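Local structure of beta-lactamase Mb2281c (Mycobacterium bovis, 3I7J) at residues A[4-17]-A[26-38]. The protein probably hydrolyses beta-lactam or related amide or ester bonds, as a member of the beta-lactamase family. Sequence-based numbering, arbitrary orientation.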
loop_
_atom_site.group_PDB
_atom_site.type_symbol
_atom_site.label_atom_id
_atom_site.label_comp_id
_atom_site.label_asym_id
_atom_site.label_seq_id
_atom_site.Cartn_x
_atom_site.Cartn_y
_atom_site.Cartn_z
ATOM N N LEU A 4 -3.942 -21.013 0.409
ATOM C CA LEU A 4 -5.070 -20.118 0.626
ATOM C C LEU A 4 -6.272 -20.792 1.291
ATOM O O LEU A 4 -7.173 -20.116 1.782
ATOM C CB LEU A 4 -5.516 -19.480 -0.697
ATOM C CG LEU A 4 -4.486 -18.646 -1.464
ATOM C CD1 LEU A 4 -5.167 -17.998 -2.646
ATOM C CD2 LEU A 4 -3.871 -17.577 -0.550
ATOM N N GLU A 5 -6.290 -22.119 1.317
ATOM C CA GLU A 5 -7.411 -22.821 1.922
ATOM C C GLU A 5 -7.506 -22.558 3.420
ATOM O O GLU A 5 -8.584 -22.648 4.008
ATOM C CB GLU A 5 -7.301 -24.316 1.649
ATOM C CG GLU A 5 -7.385 -24.652 0.175
ATOM C CD GLU A 5 -7.275 -26.140 -0.086
ATOM O OE1 GLU A 5 -8.089 -26.898 0.477
ATOM O OE2 GLU A 5 -6.376 -26.548 -0.850
ATOM N N VAL A 6 -6.386 -22.205 4.041
ATOM C CA VAL A 6 -6.394 -21.935 5.468
ATOM C C VAL A 6 -7.401 -20.834 5.807
ATOM O O VAL A 6 -7.772 -20.664 6.964
ATOM C CB VAL A 6 -5.003 -21.488 5.963
ATOM C CG1 VAL A 6 -4.680 -20.085 5.430
ATOM C CG2 VAL A 6 -4.965 -21.508 7.488
ATOM N N LEU A 7 -7.837 -20.080 4.803
ATOM C CA LEU A 7 -8.794 -19.005 5.028
ATOM C C LEU A 7 -10.125 -19.536 5.551
ATOM O O LEU A 7 -10.809 -18.864 6.325
ATOM C CB LEU A 7 -9.027 -18.221 3.733
ATOM C CG LEU A 7 -8.429 -16.811 3.636
ATOM C CD1 LEU A 7 -6.921 -16.864 3.776
ATOM C CD2 LEU A 7 -8.821 -16.186 2.310
ATOM N N GLY A 8 -10.492 -20.740 5.126
ATOM C CA GLY A 8 -11.744 -21.332 5.566
ATOM C C GLY A 8 -11.802 -21.532 7.068
ATOM O O GLY A 8 -12.884 -21.606 7.646
ATOM N N GLY A 9 -10.638 -21.615 7.704
ATOM C CA GLY A 9 -10.603 -21.807 9.141
ATOM C C GLY A 9 -10.346 -20.526 9.907
ATOM O O GLY A 9 -10.195 -20.552 11.127
ATOM N N TRP A 10 -10.294 -19.399 9.199
ATOM C CA TRP A 10 -10.053 -18.110 9.849
ATOM C C TRP A 10 -11.283 -17.603 10.580
ATOM O O TRP A 10 -12.411 -17.764 10.111
ATOM C CB TRP A 10 -9.618 -17.061 8.822
ATOM C CG TRP A 10 -8.159 -17.098 8.476
ATOM C CD1 TRP A 10 -7.311 -18.160 8.607
ATOM C CD2 TRP A 10 -7.394 -16.045 7.877
ATOM N NE1 TRP A 10 -6.068 -17.836 8.125
ATOM C CE2 TRP A 10 -6.090 -16.544 7.669
ATOM C CE3 TRP A 10 -7.684 -14.726 7.493
ATOM C CZ2 TRP A 10 -5.072 -15.771 7.089
ATOM C CZ3 TRP A 10 -6.675 -13.960 6.918
ATOM C CH2 TRP A 10 -5.384 -14.486 6.722
ATOM N N PRO A 11 -11.080 -16.987 11.749
ATOM C CA PRO A 11 -12.179 -16.450 12.548
ATOM C C PRO A 11 -12.657 -15.098 12.018
ATOM O O PRO A 11 -12.597 -14.090 12.720
ATOM C CB PRO A 11 -11.562 -16.343 13.938
ATOM C CG PRO A 11 -10.148 -15.967 13.624
ATOM C CD PRO A 11 -9.808 -16.913 12.493
ATOM N N VAL A 12 -13.131 -15.085 10.777
ATOM C CA VAL A 12 -13.620 -13.865 10.146
ATOM C C VAL A 12 -14.961 -14.148 9.459
ATOM O O VAL A 12 -15.208 -15.262 9.016
ATOM C CB VAL A 12 -12.623 -13.358 9.082
ATOM C CG1 VAL A 12 -11.249 -13.183 9.703
ATOM C CG2 VAL A 12 -12.567 -14.342 7.921
ATOM N N PRO A 13 -15.839 -13.138 9.359
ATOM C CA PRO A 13 -17.155 -13.290 8.722
ATOM C C PRO A 13 -17.055 -13.664 7.241
ATOM O O PRO A 13 -17.951 -14.301 6.690
ATOM C CB PRO A 13 -17.798 -11.919 8.931
ATOM C CG PRO A 13 -17.156 -11.428 10.202
ATOM C CD PRO A 13 -15.709 -11.804 9.974
ATOM N N ALA A 14 -15.962 -13.254 6.604
ATOM C CA ALA A 14 -15.729 -13.540 5.190
ATOM C C ALA A 14 -14.321 -13.108 4.794
ATOM O O ALA A 14 -13.764 -12.157 5.354
ATOM C CB ALA A 14 -16.755 -12.812 4.321
ATOM N N ALA A 15 -13.754 -13.811 3.820
ATOM C CA ALA A 15 -12.413 -13.504 3.337
ATOM C C ALA A 15 -12.230 -13.966 1.901
ATOM O O ALA A 15 -12.961 -14.829 1.424
ATOM C CB ALA A 15 -11.365 -14.163 4.238
ATOM N N ALA A 16 -11.261 -13.370 1.217
ATOM C CA ALA A 16 -10.942 -13.717 -0.162
ATOM C C ALA A 16 -9.461 -13.411 -0.361
ATOM O O ALA A 16 -8.919 -12.487 0.250
ATOM C CB ALA A 16 -11.795 -12.908 -1.130
ATOM N N ALA A 17 -8.801 -14.186 -1.208
ATOM C CA ALA A 17 -7.389 -13.970 -1.425
ATOM C C ALA A 17 -6.934 -14.455 -2.783
ATOM O O ALA A 17 -7.636 -15.209 -3.460
ATOM C CB ALA A 17 -6.584 -14.663 -0.335
ATOM N N LEU A 26 -2.051 -17.067 -9.668
ATOM C CA LEU A 26 -1.650 -18.455 -9.482
ATOM C C LEU A 26 -2.638 -19.258 -8.637
ATOM O O LEU A 26 -2.651 -20.485 -8.693
ATOM C CB LEU A 26 -0.269 -18.498 -8.819
ATOM C CG LEU A 26 0.822 -17.711 -9.561
ATOM C CD1 LEU A 26 2.099 -17.688 -8.742
ATOM C CD2 LEU A 26 1.068 -18.342 -10.926
ATOM N N ALA A 27 -3.449 -18.567 -7.843
ATOM C CA ALA A 27 -4.429 -19.231 -6.997
ATOM C C ALA A 27 -5.340 -18.197 -6.351
ATOM O O ALA A 27 -4.947 -17.046 -6.160
ATOM C CB ALA A 27 -3.734 -20.054 -5.917
ATOM N N THR A 28 -6.564 -18.603 -6.034
ATOM C CA THR A 28 -7.504 -17.702 -5.384
ATOM C C THR A 28 -8.309 -18.503 -4.392
ATOM O O THR A 28 -8.230 -19.729 -4.363
ATOM C CB THR A 28 -8.494 -17.048 -6.378
ATOM O OG1 THR A 28 -9.402 -18.039 -6.867
ATOM C CG2 THR A 28 -7.747 -16.423 -7.553
ATOM N N HIS A 29 -9.076 -17.798 -3.574
ATOM C CA HIS A 29 -9.938 -18.425 -2.587
ATOM C C HIS A 29 -10.977 -17.389 -2.201
ATOM O O HIS A 29 -10.667 -16.203 -2.123
ATOM C CB HIS A 29 -9.137 -18.854 -1.356
ATOM C CG HIS A 29 -9.943 -19.634 -0.365
ATOM N ND1 HIS A 29 -10.891 -19.049 0.450
ATOM C CD2 HIS A 29 -9.987 -20.960 -0.099
ATOM C CE1 HIS A 29 -11.482 -19.982 1.173
ATOM N NE2 HIS A 29 -10.954 -21.151 0.859
ATOM N N GLY A 30 -12.208 -17.832 -1.979
ATOM C CA GLY A 30 -13.265 -16.913 -1.603
ATOM C C GLY A 30 -13.850 -16.189 -2.798
ATOM O O GLY A 30 -13.539 -16.509 -3.946
ATOM N N ASP A 31 -14.699 -15.202 -2.539
ATOM C CA ASP A 31 -15.317 -14.456 -3.629
ATOM C C ASP A 31 -14.447 -13.264 -4.023
ATOM O O ASP A 31 -14.460 -12.222 -3.366
ATOM C CB ASP A 31 -16.717 -13.993 -3.207
ATOM C CG ASP A 31 -17.485 -13.363 -4.344
ATOM O OD1 ASP A 31 -16.947 -13.313 -5.474
ATOM O OD2 ASP A 31 -18.632 -12.921 -4.108
ATOM N N THR A 32 -13.695 -13.429 -5.108
ATOM C CA THR A 32 -12.801 -12.384 -5.594
ATOM C C THR A 32 -13.547 -11.197 -6.221
ATOM O O THR A 32 -12.939 -10.190 -6.591
ATOM C CB THR A 32 -11.784 -12.955 -6.616
ATOM O OG1 THR A 32 -12.480 -13.480 -7.750
ATOM C CG2 THR A 32 -10.967 -14.063 -5.985
ATOM N N ALA A 33 -14.867 -11.314 -6.325
ATOM C CA ALA A 33 -15.687 -10.250 -6.885
ATOM C C ALA A 33 -16.357 -9.448 -5.764
ATOM O O ALA A 33 -16.936 -8.390 -6.006
ATOM C CB ALA A 33 -16.753 -10.837 -7.818
ATOM N N ARG A 34 -16.274 -9.954 -4.539
ATOM C CA ARG A 34 -16.868 -9.278 -3.388
ATOM C C ARG A 34 -16.130 -7.988 -3.017
ATOM O O ARG A 34 -14.902 -7.974 -2.911
ATOM C CB ARG A 34 -16.893 -10.223 -2.178
ATOM C CG ARG A 34 -17.286 -9.528 -0.889
ATOM C CD ARG A 34 -17.632 -10.493 0.221
ATOM N NE ARG A 34 -17.939 -9.779 1.453
ATOM C CZ ARG A 34 -18.633 -10.291 2.463
ATOM N NH1 ARG A 34 -19.104 -11.530 2.395
ATOM N NH2 ARG A 34 -18.861 -9.558 3.545
ATOM N N VAL A 35 -16.887 -6.914 -2.808
ATOM C CA VAL A 35 -16.315 -5.620 -2.446
ATOM C C VAL A 35 -15.946 -5.536 -0.963
ATOM O O VAL A 35 -16.751 -5.868 -0.098
ATOM C CB VAL A 35 -17.292 -4.467 -2.748
ATOM C CG1 VAL A 35 -16.766 -3.184 -2.132
ATOM C CG2 VAL A 35 -17.464 -4.293 -4.257
ATOM N N PHE A 36 -14.737 -5.061 -0.678
ATOM C CA PHE A 36 -14.248 -4.938 0.696
ATOM C C PHE A 36 -13.732 -3.518 0.974
ATOM O O PHE A 36 -13.241 -2.836 0.070
ATOM C CB PHE A 36 -13.085 -5.917 0.922
ATOM C CG PHE A 36 -13.494 -7.367 1.038
ATOM C CD1 PHE A 36 -13.856 -7.905 2.269
ATOM C CD2 PHE A 36 -13.468 -8.207 -0.074
ATOM C CE1 PHE A 36 -14.180 -9.257 2.392
ATOM C CE2 PHE A 36 -13.791 -9.561 0.038
ATOM C CZ PHE A 36 -14.146 -10.087 1.274
ATOM N N ALA A 37 -13.843 -3.065 2.219
ATOM C CA ALA A 37 -13.314 -1.751 2.572
ATOM C C ALA A 37 -11.817 -2.021 2.668
ATOM O O ALA A 37 -11.407 -3.019 3.265
ATOM C CB ALA A 37 -13.860 -1.284 3.926
ATOM N N LEU A 38 -11.001 -1.145 2.096
ATOM C CA LEU A 38 -9.557 -1.361 2.112
ATOM C C LEU A 38 -8.802 -0.680 3.230
ATOM O O LEU A 38 -7.683 -1.076 3.556
ATOM C CB LEU A 38 -8.946 -0.902 0.793
ATOM C CG LEU A 38 -9.494 -1.525 -0.481
ATOM C CD1 LEU A 38 -8.621 -1.082 -1.642
ATOM C CD2 LEU A 38 -9.498 -3.047 -0.357
HETATM O O HOH W 1 -15.241 -14.455 0.153
#
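H29 lies against the 3-10 segment 4-9, with L7 CB over one face of its imidazole in a CH-pi contact, 4.2 Å from the ring centroid. Over that same face, toward the rim, L4 O stands 3.4 Å above the ring plane. With CG anti to the backbone N (chi1 -174°), the ring is carried off the strand and onto the 3-10 turn. The flat imidazole suits this place by offering the turn a broad face, although its ND1 is buried with no partner. L4 reaches along the strand, its CD1 3.6 Å from T28 CA and near A27 CB.

The backbone of H29 pairs with A17 through two hydrogen bonds, A17 N to H29 O (2.9 Å) and H29 N to A17 O (3.0 Å). G30, without a side chain, lets its CA come to 3.7 Å from A15 O as the chain turns with positive phi. A water donates to A15 O and accepts from D31 N, joining the segments just beyond the A17-H29 pair, and D31 OD1 closes an Asx turn by accepting from A33 N. The extended R34 lays one guanidinium face on the small A14 CB, 3.3 Å from NH1. The A16 methyl is small enough to fit among H29 O, D31 O and the F36 ring, whose CE2 its CB meets obliquely at 4.1 Å.

The pairing belongs to the antiparallel hairpin of strands 15-21 and 24-29, at one edge of the six-stranded sheet of the beta-lactamase family fold, with helix 256-271 packing against L7 and A27.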